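Local atomic coordinates of NAD(P)-dependent oxidoreductase (Pseudomonas putida, PDB entry 7A3W), a protein that acts as an NADPH-dependent imine reductase and probably carries out both conjugate reduction of unsaturated substrates and reductive amination. Residues B[143-146]-B[147-150]; B[179-182]-B[183-187]; B[206-209]-B[210-214]; B[219-222]-B[223-227]; B[239-242]-B[243-246]. All blocks are in the same frame, centred on the assembly; numbering follows the deposited sequence.

Contact 1: B[143-146]-B[147-150]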
loop_
_atom_site.group_PDB
_atom_site.type_symbol
_atom_site.label_atom_id
_atom_site.label_comp_id
_atom_site.label_asym_id
_atom_site.label_seq_id
_atom_site.Cartn_x
_atom_site.Cartn_y
_atom_site.Cartn_z
ATOM N N SER B 143 5.067 23.837 1.731
ATOM C CA SER B 143 5.545 24.607 0.563
ATOM C C SER B 143 5.132 26.065 0.711
ATOM O O SER B 143 4.114 26.352 1.360
ATOM C CB SER B 143 5.082 24.014 -0.744
ATOM O OG SER B 143 3.701 24.287 -0.972
ATOM N N GLY B 144 5.936 26.973 0.156
ATOM C CA GLY B 144 5.634 28.412 0.186
ATOM C C GLY B 144 6.833 29.158 0.728
ATOM O O GLY B 144 7.961 28.705 0.526
ATOM N N ASN B 145 6.568 30.262 1.398
ATOM C CA ASN B 145 7.587 31.244 1.794
ATOM C C ASN B 145 8.665 30.528 2.597
ATOM O O ASN B 145 8.385 30.025 3.694
ATOM C CB ASN B 145 6.920 32.375 2.558
ATOM C CG ASN B 145 7.865 33.505 2.836
ATOM O OD1 ASN B 145 8.988 33.279 3.282
ATOM N ND2 ASN B 145 7.382 34.709 2.601
ATOM N N SER B 146 9.865 30.462 2.027
ATOM C CA SER B 146 10.992 29.707 2.617
ATOM C C SER B 146 11.477 30.403 3.890
ATOM O O SER B 146 11.759 29.682 4.880
ATOM C CB SER B 146 12.100 29.514 1.621
ATOM O OG SER B 146 13.195 28.907 2.262
ATOM N N ASP B 147 11.595 31.728 3.874
ATOM C CA ASP B 147 12.096 32.507 5.042
ATOM C C ASP B 147 11.137 32.274 6.219
ATOM O O ASP B 147 11.602 32.013 7.353
ATOM C CB ASP B 147 12.269 33.991 4.693
ATOM C CG ASP B 147 13.442 34.272 3.749
ATOM O OD1 ASP B 147 14.257 33.353 3.509
ATOM O OD2 ASP B 147 13.537 35.405 3.248
ATOM N N ALA B 148 9.834 32.333 5.936
ATOM C CA ALA B 148 8.744 32.188 6.922
ATOM C C ALA B 148 8.743 30.762 7.486
ATOM O O ALA B 148 8.768 30.586 8.716
ATOM C CB ALA B 148 7.421 32.526 6.266
ATOM N N TYR B 149 8.794 29.755 6.622
ATOM C CA TYR B 149 8.858 28.345 7.081
ATOM C C TYR B 149 10.071 28.157 7.993
ATOM O O TYR B 149 9.943 27.659 9.126
ATOM C CB TYR B 149 8.908 27.357 5.921
ATOM C CG TYR B 149 9.125 25.962 6.441
ATOM C CD1 TYR B 149 8.095 25.296 7.099
ATOM C CD2 TYR B 149 10.368 25.343 6.354
ATOM C CE1 TYR B 149 8.291 24.046 7.673
ATOM C CE2 TYR B 149 10.559 24.072 6.871
ATOM C CZ TYR B 149 9.533 23.434 7.552
ATOM O OH TYR B 149 9.718 22.189 8.069
ATOM N N HIS B 150 11.246 28.536 7.518
ATOM C CA HIS B 150 12.491 28.302 8.292
ATOM C C HIS B 150 12.431 29.063 9.618
ATOM O O HIS B 150 12.877 28.499 10.637
ATOM C CB HIS B 150 13.735 28.535 7.419
ATOM C CG HIS B 150 13.877 27.486 6.367
ATOM N ND1 HIS B 150 14.351 26.224 6.634
ATOM C CD2 HIS B 150 13.550 27.486 5.054
ATOM C CE1 HIS B 150 14.334 25.504 5.526
ATOM N NE2 HIS B 150 13.840 26.250 4.542
#
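Asn-145 turns its side chain back onto the first turn of helix 146-157 as its N-cap, with OD1 accepting from Ala-148 N at 2.9 Å in a nearly straight bond. With chi1 at -172°, CG stands opposite the Asn-145 backbone N, which brings OD1 within reach of Ala-148 N. That donor approaches from above the carbonyl plane, 46° out of it. Beside the cap, Ser-146 holds OG opposite its own N (chi1 174°), 3.2 Å from CD2 of His-150, one turn further along, while Tyr-149 CD2 covers one face of that imidazole. The capping turn also brings the methyl Ala-148 CB to 3.6 Å from Asn-145 CG, and Asp-147 CB lies 3.6 Å from Asn-145 OD1. At the backbone, Tyr-149 N donates to Asn-145 O at 3.0 Å. Asn-145 and Ala-148 both touch Leu-120, placing the turn between strand 140-144 and helix 146-157 beside strand 120-126 of the Rossmann-type sheet. Asn-145 thus gives an early helical amide an acceptor that the turn before cannot supply, and the negative charge of Asp-147 would probably suit the positive end of the helix dipole.

Contact 2: B[179-182]-B[183-187]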
loop_
_atom_site.group_PDB
_atom_site.type_symbol
_atom_site.label_atom_id
_atom_site.label_comp_id
_atom_site.label_asym_id
_atom_site.label_seq_id
_atom_site.Cartn_x
_atom_site.Cartn_y
_atom_site.Cartn_z
ATOM N N ALA B 179 -1.515 13.215 -4.175
ATOM C CA ALA B 179 -0.959 12.020 -4.857
ATOM C C ALA B 179 -0.587 10.969 -3.797
ATOM O O ALA B 179 -0.921 9.798 -3.961
ATOM C CB ALA B 179 0.226 12.399 -5.715
ATOM N N LEU B 180 0.081 11.380 -2.715
ATOM C CA LEU B 180 0.433 10.439 -1.620
ATOM C C LEU B 180 -0.817 9.856 -0.948
ATOM O O LEU B 180 -0.825 8.656 -0.628
ATOM C CB LEU B 180 1.333 11.153 -0.618
ATOM C CG LEU B 180 2.705 11.508 -1.162
ATOM C CD1 LEU B 180 3.418 12.513 -0.275
ATOM C CD2 LEU B 180 3.558 10.264 -1.328
ATOM N N TYR B 181 -1.893 10.625 -0.791
ATOM C CA TYR B 181 -3.141 10.113 -0.186
ATOM C C TYR B 181 -3.931 9.299 -1.207
ATOM O O TYR B 181 -4.623 8.384 -0.783
ATOM C CB TYR B 181 -3.919 11.246 0.477
ATOM C CG TYR B 181 -3.497 11.456 1.912
ATOM C CD1 TYR B 181 -3.695 10.446 2.834
ATOM C CD2 TYR B 181 -2.973 12.664 2.359
ATOM C CE1 TYR B 181 -3.294 10.602 4.156
ATOM C CE2 TYR B 181 -2.645 12.860 3.692
ATOM C CZ TYR B 181 -2.821 11.825 4.599
ATOM O OH TYR B 181 -2.526 11.974 5.930
ATOM N N ALA B 182 -3.765 9.562 -2.503
ATOM C CA ALA B 182 -4.356 8.676 -3.530
ATOM C C ALA B 182 -3.745 7.276 -3.368
ATOM O O ALA B 182 -4.480 6.288 -3.308
ATOM C CB ALA B 182 -4.140 9.238 -4.900
ATOM N N PHE B 183 -2.422 7.215 -3.201
ATOM C CA PHE B 183 -1.680 5.975 -2.941
ATOM C C PHE B 183 -2.175 5.367 -1.628
ATOM O O PHE B 183 -2.557 4.205 -1.583
ATOM C CB PHE B 183 -0.183 6.291 -2.921
ATOM C CG PHE B 183 0.692 5.216 -2.336
ATOM C CD1 PHE B 183 0.441 3.875 -2.578
ATOM C CD2 PHE B 183 1.737 5.543 -1.483
ATOM C CE1 PHE B 183 1.236 2.881 -2.021
ATOM C CE2 PHE B 183 2.541 4.556 -0.944
ATOM C CZ PHE B 183 2.276 3.223 -1.179
ATOM N N TYR B 184 -2.135 6.144 -0.546
ATOM C CA TYR B 184 -2.427 5.615 0.811
ATOM C C TYR B 184 -3.814 4.980 0.872
ATOM O O TYR B 184 -3.917 3.820 1.306
ATOM C CB TYR B 184 -2.328 6.669 1.906
ATOM C CG TYR B 184 -2.593 6.059 3.256
ATOM C CD1 TYR B 184 -1.567 5.520 4.000
ATOM C CD2 TYR B 184 -3.873 6.027 3.786
ATOM C CE1 TYR B 184 -1.800 4.964 5.245
ATOM C CE2 TYR B 184 -4.125 5.477 5.036
ATOM C CZ TYR B 184 -3.073 4.961 5.777
ATOM O OH TYR B 184 -3.267 4.355 6.982
ATOM N N PHE B 185 -4.856 5.674 0.406
ATOM C CA PHE B 185 -6.239 5.180 0.607
ATOM C C PHE B 185 -6.590 4.117 -0.441
ATOM O O PHE B 185 -7.345 3.163 -0.090
ATOM C CB PHE B 185 -7.241 6.321 0.740
ATOM C CG PHE B 185 -7.189 6.912 2.120
ATOM C CD1 PHE B 185 -7.420 6.118 3.242
ATOM C CD2 PHE B 185 -6.817 8.231 2.305
ATOM C CE1 PHE B 185 -7.303 6.632 4.520
ATOM C CE2 PHE B 185 -6.694 8.744 3.592
ATOM C CZ PHE B 185 -6.935 7.948 4.694
ATOM N N GLY B 186 -6.055 4.214 -1.655
ATOM C CA GLY B 186 -6.168 3.102 -2.614
ATOM C C GLY B 186 -5.562 1.832 -2.042
ATOM O O GLY B 186 -6.171 0.758 -2.173
ATOM N N ALA B 187 -4.403 1.954 -1.382
ATOM C CA ALA B 187 -3.700 0.825 -0.752
ATOM C C ALA B 187 -4.474 0.314 0.468
ATOM O O ALA B 187 -4.497 -0.897 0.690
ATOM C CB ALA B 187 -2.291 1.237 -0.394
#
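Tyr-181 O is held by two donors: Phe-185 N, 3.0 Å away along the helix with 169° at the hydrogen, and Gln-249 NE2 of the second subunit. The flanking backbone bonds are regular i to i+4 links, the shortest of them from Tyr-184 N to Leu-180 O at 2.8 Å. From the same turn the Tyr-181 and Phe-185 side chains lie side by side and point the same way. The ring planes are nearly parallel, 13° apart, but the rings meet rim to rim, neither over the face of the other. Tyr-181 CD1 approaches Phe-185 CE2 to 3.5 Å, and the centroids stand 5.8 Å apart. These residues sit in helix 173-200, the long helix that leads from the Rossmann-type domain into the helical C-terminal domain, as in other imine reductases, whose dimers interlock through such helices. Phe-185 CG lies opposite its carbonyl carbon (chi1 -79°), which carries the ring back toward Tyr-181. One face of the Phe-185 ring takes Tyr-184 CD2, 3.5 Å above its plane, while Phe-185 CG lies in the plane of the Tyr-184 ring, at its edge. Tyr-184 CB also rests 4.1 Å from Tyr-181 CD1. Further out, Tyr-181 OH is hydrogen-bonded to Ile-126 O, and its side chain lines the NADPH pocket. Phe-185 stacks on Tyr-269 of the second subunit, and Phe-183 meets Trp-191 of that subunit edge-to-face.

Contact 3: B[206-209]-B[210-214]; sequences QDFK and ALSPI
Phe-208 and Ser-212, one turn apart near the start of helix 205-232, carry a local contact in which a side-chain hydroxyl ties onto the helix backbone just before a proline kink. Ser-212 OG donates to Phe-208 O at 2.8 Å, coming from above the carbonyl plane, 41° out of it. The torsion that allows this (chi1 -70°) puts OG beside the serine's own N and opposite its carbonyl carbon, facing the preceding turn. The hydroxyl also stands 3.8 Å from Phe-208 CD2, close by the ring whose backbone carbonyl it binds. Phe-208 O takes a further, weak bond from Leu-211 N. Ala-210 N is bonded i to i+4 to Gln-206 O at 3.0 Å and Leu-211 N to Asp-207 O at 3.2 Å, both rather bent. Leu-211 CG leans on the same Asp-207 O at 3.6 Å. The pattern is interrupted at Pro-213, which has no N-H to offer and whose ring carbon CD sits 3.3 Å from Lys-209 O. Within the two segments Lys-209 O takes only a weak i to i+3 bond from Ser-212 N, at 3.3 Å, and Ile-214 N bonds to Leu-211 O. The helix is kinked here. Among its neighbours, the turn lies against helix 173-200: Phe-208 packs on Ala-195 and Ala-198, and Ser-212 OG bonds also to Trp-191 NE1. Across the dimer interface, the extended Lys-209 chain reaches Asp-228 of the second subunit in a salt bridge, and Phe-208 packs on Leu-180 of that subunit.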
loop_
_atom_site.group_PDB
_atom_site.type_symbol
_atom_site.label_atom_id
_atom_site.label_comp_id
_atom_site.label_asym_id
_atom_site.label_seq_id
_atom_site.Cartn_x
_atom_site.Cartn_y
_atom_site.Cartn_z
ATOM N N GLN B 206 -6.668 -10.624 12.796
ATOM C CA GLN B 206 -5.376 -10.562 13.530
ATOM C C GLN B 206 -4.344 -11.424 12.800
ATOM O O GLN B 206 -3.162 -11.003 12.733
ATOM C CB GLN B 206 -5.483 -10.963 15.002
ATOM C CG GLN B 206 -6.086 -9.887 15.903
ATOM C CD GLN B 206 -5.316 -8.583 15.938
ATOM O OE1 GLN B 206 -5.835 -7.513 15.590
ATOM N NE2 GLN B 206 -4.070 -8.651 16.387
ATOM N N ASP B 207 -4.749 -12.579 12.267
ATOM C CA ASP B 207 -3.818 -13.467 11.527
ATOM C C ASP B 207 -3.449 -12.790 10.197
ATOM O O ASP B 207 -2.295 -12.829 9.823
ATOM C CB ASP B 207 -4.392 -14.870 11.363
ATOM C CG ASP B 207 -4.441 -15.666 12.661
ATOM O OD1 ASP B 207 -3.701 -15.294 13.641
ATOM O OD2 ASP B 207 -5.191 -16.643 12.686
ATOM N N PHE B 208 -4.388 -12.138 9.520
ATOM C CA PHE B 208 -4.076 -11.401 8.265
ATOM C C PHE B 208 -3.164 -10.203 8.560
ATOM O O PHE B 208 -2.237 -9.953 7.789
ATOM C CB PHE B 208 -5.363 -10.983 7.563
ATOM C CG PHE B 208 -5.113 -10.452 6.180
ATOM C CD1 PHE B 208 -4.760 -11.316 5.151
ATOM C CD2 PHE B 208 -5.209 -9.093 5.921
ATOM C CE1 PHE B 208 -4.551 -10.823 3.876
ATOM C CE2 PHE B 208 -4.994 -8.617 4.643
ATOM C CZ PHE B 208 -4.663 -9.473 3.639
ATOM N N LYS B 209 -3.389 -9.492 9.669
ATOM C CA LYS B 209 -2.468 -8.424 10.158
ATOM C C LYS B 209 -1.046 -8.992 10.321
ATOM O O LYS B 209 -0.071 -8.302 9.950
ATOM C CB LYS B 209 -2.969 -7.857 11.490
ATOM C CG LYS B 209 -1.945 -7.061 12.306
ATOM C CD LYS B 209 -2.402 -6.834 13.737
ATOM C CE LYS B 209 -1.288 -6.375 14.652
ATOM N NZ LYS B 209 -1.676 -6.466 16.076
ATOM N N ALA B 210 -0.902 -10.191 10.893
ATOM C CA ALA B 210 0.431 -10.779 11.164
ATOM C C ALA B 210 1.154 -11.107 9.847
ATOM O O ALA B 210 2.376 -11.037 9.821
ATOM C CB ALA B 210 0.304 -12.000 12.034
ATOM N N LEU B 211 0.426 -11.416 8.777
ATOM C CA LEU B 211 1.018 -11.753 7.451
ATOM C C LEU B 211 1.235 -10.481 6.600
ATOM O O LEU B 211 2.031 -10.525 5.632
ATOM C CB LEU B 211 0.068 -12.704 6.717
ATOM C CG LEU B 211 -0.058 -14.087 7.342
ATOM C CD1 LEU B 211 -1.238 -14.841 6.748
ATOM C CD2 LEU B 211 1.238 -14.872 7.189
ATOM N N SER B 212 0.550 -9.390 6.914
ATOM C CA SER B 212 0.522 -8.193 6.039
ATOM C C SER B 212 1.931 -7.657 5.791
ATOM O O SER B 212 2.225 -7.237 4.685
ATOM C CB SER B 212 -0.419 -7.162 6.561
ATOM O OG SER B 212 -1.749 -7.627 6.400
ATOM N N PRO B 213 2.874 -7.645 6.766
ATOM C CA PRO B 213 4.207 -7.136 6.501
ATOM C C PRO B 213 4.968 -7.788 5.351
ATOM O O PRO B 213 5.846 -7.182 4.819
ATOM C CB PRO B 213 4.962 -7.418 7.812
ATOM C CG PRO B 213 3.890 -7.338 8.835
ATOM C CD PRO B 213 2.662 -7.944 8.190
ATOM N N ILE B 214 4.672 -9.044 5.064
ATOM C CA ILE B 214 5.259 -9.749 3.895
ATOM C C ILE B 214 5.007 -8.857 2.686
ATOM O O ILE B 214 5.931 -8.645 1.895
ATOM C CB ILE B 214 4.665 -11.156 3.726
ATOM C CG1 ILE B 214 5.042 -12.062 4.902
ATOM C CG2 ILE B 214 5.105 -11.752 2.404
ATOM C CD1 ILE B 214 4.070 -13.178 5.127
#

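Contact 4: B[219-222]-B[223-227]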
loop_
_atom_site.group_PDB
_atom_site.type_symbol
_atom_site.label_atom_id
_atom_site.label_comp_id
_atom_site.label_asym_id
_atom_site.label_seq_id
_atom_site.Cartn_x
_atom_site.Cartn_y
_atom_site.Cartn_z
ATOM N N LEU B 219 6.038 -4.363 -1.155
ATOM C CA LEU B 219 5.573 -3.112 -1.806
ATOM C C LEU B 219 6.648 -2.026 -1.661
ATOM O O LEU B 219 6.907 -1.292 -2.620
ATOM C CB LEU B 219 4.233 -2.685 -1.218
ATOM C CG LEU B 219 3.620 -1.430 -1.846
ATOM C CD1 LEU B 219 3.291 -1.671 -3.316
ATOM C CD2 LEU B 219 2.353 -1.016 -1.105
ATOM N N VAL B 220 7.281 -1.911 -0.498
ATOM C CA VAL B 220 8.423 -0.968 -0.333
ATOM C C VAL B 220 9.438 -1.242 -1.448
ATOM O O VAL B 220 9.877 -0.273 -2.103
ATOM C CB VAL B 220 9.000 -1.045 1.095
ATOM C CG1 VAL B 220 10.394 -0.468 1.206
ATOM C CG2 VAL B 220 8.063 -0.362 2.082
ATOM N N ASP B 221 9.812 -2.504 -1.663
ATOM C CA ASP B 221 10.830 -2.914 -2.667
ATOM C C ASP B 221 10.261 -2.688 -4.074
ATOM O O ASP B 221 11.001 -2.183 -4.948
ATOM C CB ASP B 221 11.216 -4.378 -2.479
ATOM C CG ASP B 221 12.132 -4.889 -3.568
ATOM O OD1 ASP B 221 11.613 -5.332 -4.620
ATOM O OD2 ASP B 221 13.348 -4.787 -3.377
ATOM N N GLY B 222 8.995 -3.055 -4.288
ATOM C CA GLY B 222 8.332 -2.909 -5.608
ATOM C C GLY B 222 8.250 -1.454 -6.063
ATOM O O GLY B 222 8.344 -1.193 -7.277
ATOM N N ILE B 223 8.008 -0.529 -5.137
ATOM C CA ILE B 223 7.944 0.926 -5.451
ATOM C C ILE B 223 9.348 1.370 -5.883
ATOM O O ILE B 223 9.479 2.003 -6.913
ATOM C CB ILE B 223 7.384 1.719 -4.259
ATOM C CG1 ILE B 223 5.874 1.488 -4.117
ATOM C CG2 ILE B 223 7.751 3.200 -4.355
ATOM C CD1 ILE B 223 5.307 1.910 -2.785
ATOM N N LYS B 224 10.369 1.026 -5.116
ATOM C CA LYS B 224 11.775 1.347 -5.492
ATOM C C LYS B 224 12.085 0.827 -6.899
ATOM O O LYS B 224 12.562 1.606 -7.758
ATOM C CB LYS B 224 12.713 0.734 -4.456
ATOM C CG LYS B 224 12.678 1.463 -3.137
ATOM C CD LYS B 224 13.705 0.966 -2.145
ATOM C CE LYS B 224 13.429 1.517 -0.766
ATOM N NZ LYS B 224 14.161 0.767 0.281
ATOM N N THR B 225 11.780 -0.446 -7.134
ATOM C CA THR B 225 12.060 -1.154 -8.394
ATOM C C THR B 225 11.324 -0.471 -9.541
ATOM O O THR B 225 11.959 -0.150 -10.590
ATOM C CB THR B 225 11.675 -2.630 -8.294
ATOM O OG1 THR B 225 12.413 -3.189 -7.209
ATOM C CG2 THR B 225 11.986 -3.384 -9.568
ATOM N N ALA B 226 10.024 -0.274 -9.379
ATOM C CA ALA B 226 9.198 0.275 -10.469
ATOM C C ALA B 226 9.625 1.733 -10.728
ATOM O O ALA B 226 9.682 2.121 -11.896
ATOM C CB ALA B 226 7.742 0.173 -10.105
ATOM N N ALA B 227 9.885 2.521 -9.672
ATOM C CA ALA B 227 10.301 3.940 -9.824
ATOM C C ALA B 227 11.612 3.992 -10.601
ATOM O O ALA B 227 11.733 4.863 -11.464
ATOM C CB ALA B 227 10.464 4.625 -8.501
#
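The peptide carbonyl of Asp-221 is the flat group on which Thr-225 closes. Above the plane of that carbonyl sits Thr-225 OG1, 43° out of it, donating to Asp-221 O at 2.8 Å. Closer to the plane comes Thr-225 N, at 2.9 Å from Asp-221 O, so one oxygen holds both the amide and the hydroxyl of the same residue. The threonine torsion (chi1 -58°) sets OG1 beside its own N, facing the turn before. The carboxylate of Asp-221 has its strong partner elsewhere, OD1 forming a salt bridge with Lys-131 of the second subunit. The apolar contact is made by Leu-219 and Ile-223. Leu-219 CG rests 3.9 Å from the end methyl CD1 of Ile-223, and Ile-223 CG1 is 3.3 Å from Leu-219 O. The Lys-224 chain runs extended alongside Val-220, its NZ 4.1 Å from Val-220 CG1. All this belongs to helix 205-232, beyond its proline kink. Its Leu-219 and Ile-223 side meets Phe-183 of the chain's own helix 173-200 and also packs on helix 173-200 of the second subunit, at Ala-187 and Trp-191, while Thr-225 lies on Lys-131 of that subunit.

Contact 5: B[239-242]-B[243-246]. With NDP (NADPH dihydro-nicotinamide-adenine-dinucleotide phosphate), chain C.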
loop_
_atom_site.group_PDB
_atom_site.type_symbol
_atom_site.label_atom_id
_atom_site.label_comp_id
_atom_site.label_asym_id
_atom_site.label_seq_id
_atom_site.Cartn_x
_atom_site.Cartn_y
_atom_site.Cartn_z
ATOM N N GLN B 239 11.554 -10.245 -15.006
ATOM C CA GLN B 239 11.114 -10.561 -13.619
ATOM C C GLN B 239 9.712 -11.174 -13.670
ATOM O O GLN B 239 9.472 -12.253 -13.050
ATOM C CB GLN B 239 11.162 -9.307 -12.749
ATOM C CG GLN B 239 12.578 -8.855 -12.430
ATOM C CD GLN B 239 13.308 -9.887 -11.607
ATOM O OE1 GLN B 239 12.824 -10.318 -10.568
ATOM N NE2 GLN B 239 14.487 -10.275 -12.053
ATOM N N ALA B 240 8.826 -10.547 -14.429
ATOM C CA ALA B 240 7.437 -11.004 -14.614
ATOM C C ALA B 240 6.794 -10.127 -15.677
ATOM O O ALA B 240 7.042 -8.907 -15.649
ATOM C CB ALA B 240 6.669 -10.938 -13.320
ATOM N N SER B 241 5.991 -10.701 -16.560
ATOM C CA SER B 241 5.297 -9.914 -17.596
ATOM C C SER B 241 3.972 -9.376 -17.058
ATOM O O SER B 241 3.334 -10.013 -16.220
ATOM C CB SER B 241 5.059 -10.733 -18.830
ATOM O OG SER B 241 4.129 -11.755 -18.559
ATOM N N VAL B 242 3.510 -8.276 -17.628
ATOM C CA VAL B 242 2.095 -7.849 -17.445
ATOM C C VAL B 242 1.160 -9.056 -17.683
ATOM O O VAL B 242 0.216 -9.247 -16.903
ATOM C CB VAL B 242 1.785 -6.651 -18.353
ATOM C CG1 VAL B 242 0.304 -6.364 -18.400
ATOM C CG2 VAL B 242 2.593 -5.428 -17.928
ATOM N N ASP B 243 1.377 -9.858 -18.730
ATOM C CA ASP B 243 0.421 -10.939 -19.090
ATOM C C ASP B 243 0.316 -11.953 -17.934
ATOM O O ASP B 243 -0.768 -12.413 -17.619
ATOM C CB ASP B 243 0.844 -11.615 -20.391
ATOM C CG ASP B 243 0.599 -10.784 -21.637
ATOM O OD1 ASP B 243 -0.235 -9.864 -21.599
ATOM O OD2 ASP B 243 1.271 -11.055 -22.629
ATOM N N VAL B 244 1.427 -12.267 -17.273
ATOM C CA VAL B 244 1.434 -13.231 -16.141
ATOM C C VAL B 244 0.764 -12.568 -14.925
ATOM O O VAL B 244 -0.038 -13.251 -14.241
ATOM C CB VAL B 244 2.861 -13.754 -15.898
ATOM C CG1 VAL B 244 2.997 -14.485 -14.581
ATOM C CG2 VAL B 244 3.306 -14.642 -17.066
ATOM N N HIS B 245 1.002 -11.276 -14.680
ATOM C CA HIS B 245 0.286 -10.507 -13.632
ATOM C C HIS B 245 -1.225 -10.610 -13.870
ATOM O O HIS B 245 -1.982 -10.861 -12.913
ATOM C CB HIS B 245 0.702 -9.031 -13.617
ATOM C CG HIS B 245 1.987 -8.765 -12.904
ATOM N ND1 HIS B 245 3.201 -8.816 -13.531
ATOM C CD2 HIS B 245 2.233 -8.394 -11.634
ATOM C CE1 HIS B 245 4.169 -8.539 -12.662
ATOM N NE2 HIS B 245 3.598 -8.254 -11.500
ATOM N N VAL B 246 -1.652 -10.489 -15.119
ATOM C CA VAL B 246 -3.110 -10.501 -15.407
ATOM C C VAL B 246 -3.644 -11.907 -15.097
ATOM O O VAL B 246 -4.700 -12.024 -14.425
ATOM C CB VAL B 246 -3.400 -10.058 -16.851
ATOM C CG1 VAL B 246 -4.841 -10.355 -17.242
ATOM C CG2 VAL B 246 -3.154 -8.573 -17.011
HETATM P PA NDP C . 6.184 -17.551 -17.361
HETATM O O1A NDP C . 7.561 -16.983 -17.433
HETATM O O2A NDP C . 5.112 -17.218 -18.378
HETATM O O5B NDP C . 6.372 -19.130 -17.403
HETATM C C5B NDP C . 5.230 -19.997 -17.565
HETATM C C4B NDP C . 5.708 -21.422 -17.562
HETATM O O4B NDP C . 4.560 -22.302 -17.725
HETATM C C3B NDP C . 6.688 -21.798 -18.684
HETATM O O3B NDP C . 7.607 -22.801 -18.271
HETATM C C2B NDP C . 5.736 -22.386 -19.712
HETATM O O2B NDP C . 6.386 -23.274 -20.613
HETATM C C1B NDP C . 4.821 -23.169 -18.785
HETATM N N9A NDP C . 3.576 -23.593 -19.410
HETATM C C8A NDP C . 2.556 -22.851 -19.941
HETATM N N7A NDP C . 1.608 -23.582 -20.475
HETATM C C5A NDP C . 2.023 -24.883 -20.260
HETATM C C6A NDP C . 1.456 -26.128 -20.574
HETATM N N6A NDP C . 0.296 -26.271 -21.211
HETATM N N1A NDP C . 2.145 -27.234 -20.201
HETATM C C2A NDP C . 3.309 -27.099 -19.553
HETATM N N3A NDP C . 3.948 -25.978 -19.224
HETATM C C4A NDP C . 3.240 -24.900 -19.606
HETATM O O3 NDP C . 5.580 -17.396 -15.893
HETATM P PN NDP C . 6.292 -17.116 -14.479
HETATM O O1N NDP C . 7.512 -17.952 -14.318
HETATM O O2N NDP C . 6.447 -15.655 -14.338
HETATM O O5D NDP C . 5.144 -17.566 -13.470
HETATM C C5D NDP C . 4.946 -18.963 -13.186
HETATM C C4D NDP C . 3.969 -19.095 -12.059
HETATM O O4D NDP C . 4.571 -18.571 -10.853
HETATM C C3D NDP C . 2.614 -18.387 -12.223
HETATM O O3D NDP C . 1.601 -19.198 -11.662
HETATM C C2D NDP C . 2.807 -17.084 -11.451
HETATM O O2D NDP C . 1.596 -16.467 -10.996
HETATM C C1D NDP C . 3.704 -17.580 -10.316
HETATM N N1N NDP C . 4.509 -16.466 -9.746
HETATM C C2N NDP C . 5.409 -15.755 -10.506
HETATM C C3N NDP C . 6.083 -14.662 -9.988
HETATM C C7N NDP C . 7.039 -13.823 -10.803
HETATM O O7N NDP C . 7.481 -12.798 -10.264
HETATM N N7N NDP C . 7.363 -14.158 -12.058
HETATM C C4N NDP C . 5.873 -14.310 -8.561
HETATM C C5N NDP C . 5.076 -15.273 -7.815
HETATM C C6N NDP C . 4.296 -16.126 -8.432
HETATM P P2B NDP C . 6.969 -22.602 -21.999
HETATM O O1X NDP C . 7.062 -23.737 -22.994
HETATM O O2X NDP C . 5.999 -21.547 -22.432
HETATM O O3X NDP C . 8.330 -22.066 -21.572
#
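An N-cap opens helix 242-258, with Ser-241 OG accepting from Val-244 N at 3.0 Å and Ser-241 O accepting from His-245. The serine hydroxyl stands between its own N and carbonyl carbon (chi1 68°), which turns OG toward Val-244 N. Ser-241 O is gripped twice by His-245. The backbone N comes nearly along the C=O direction at 3.1 Å, whereas ring atom ND1 donates at 2.9 Å from well above the carbonyl plane, 57° out of it, with the oxygen close to the imidazole plane. The bond from ND1, with that between NE2 and Tyr-129 OH of the second subunit, holds the ring's rotation. The cap borders the NADPH cleft, where the C-terminal helical domain of one subunit closes over the Rossmann-type domain of the other, an arrangement characteristic of imine reductases. Gln-239 O accepts from NADPH N7N, the carboxamide nitrogen, at 3.0 Å. Ala-240 CB lies between the carboxamide and the imidazole, 3.5 Å from both NADPH N7N and His-245 CE1. Val-244 presents its two methyls to the diphosphate, CG2 at 3.4 Å from NADPH O2A and CG1 at 3.7 Å from O2N. The same cofactor is bonded to Asn-38, Ser-40 and Thr-101 of the second subunit. Away from the cleft, Val-246 packs on helix 264-278.

The five contacts follow one another along the chain. Contact 1 stands apart in the Rossmann-type domain, at the start of helix 146-157, its centre about 26 Å from that of contact 2 and about 45 Å from that of contact 5. The others lie in the C-terminal helical domain and all touch the second subunit. Contact 2 is on helix 173-200, and contacts 3 and 4 share helix 205-232 with centres about 20 Å apart. Contacts 2 and 4 meet directly, Phe-183 CZ lying 3.7 Å from Ile-223 CD1. Contact 5 opens the next helix, 242-258, about 16 Å from contact 4 between centres. Contacts 2 and 5 each border a bound NADPH, consistent with cofactor sites built from both subunits of an interlocked dimer.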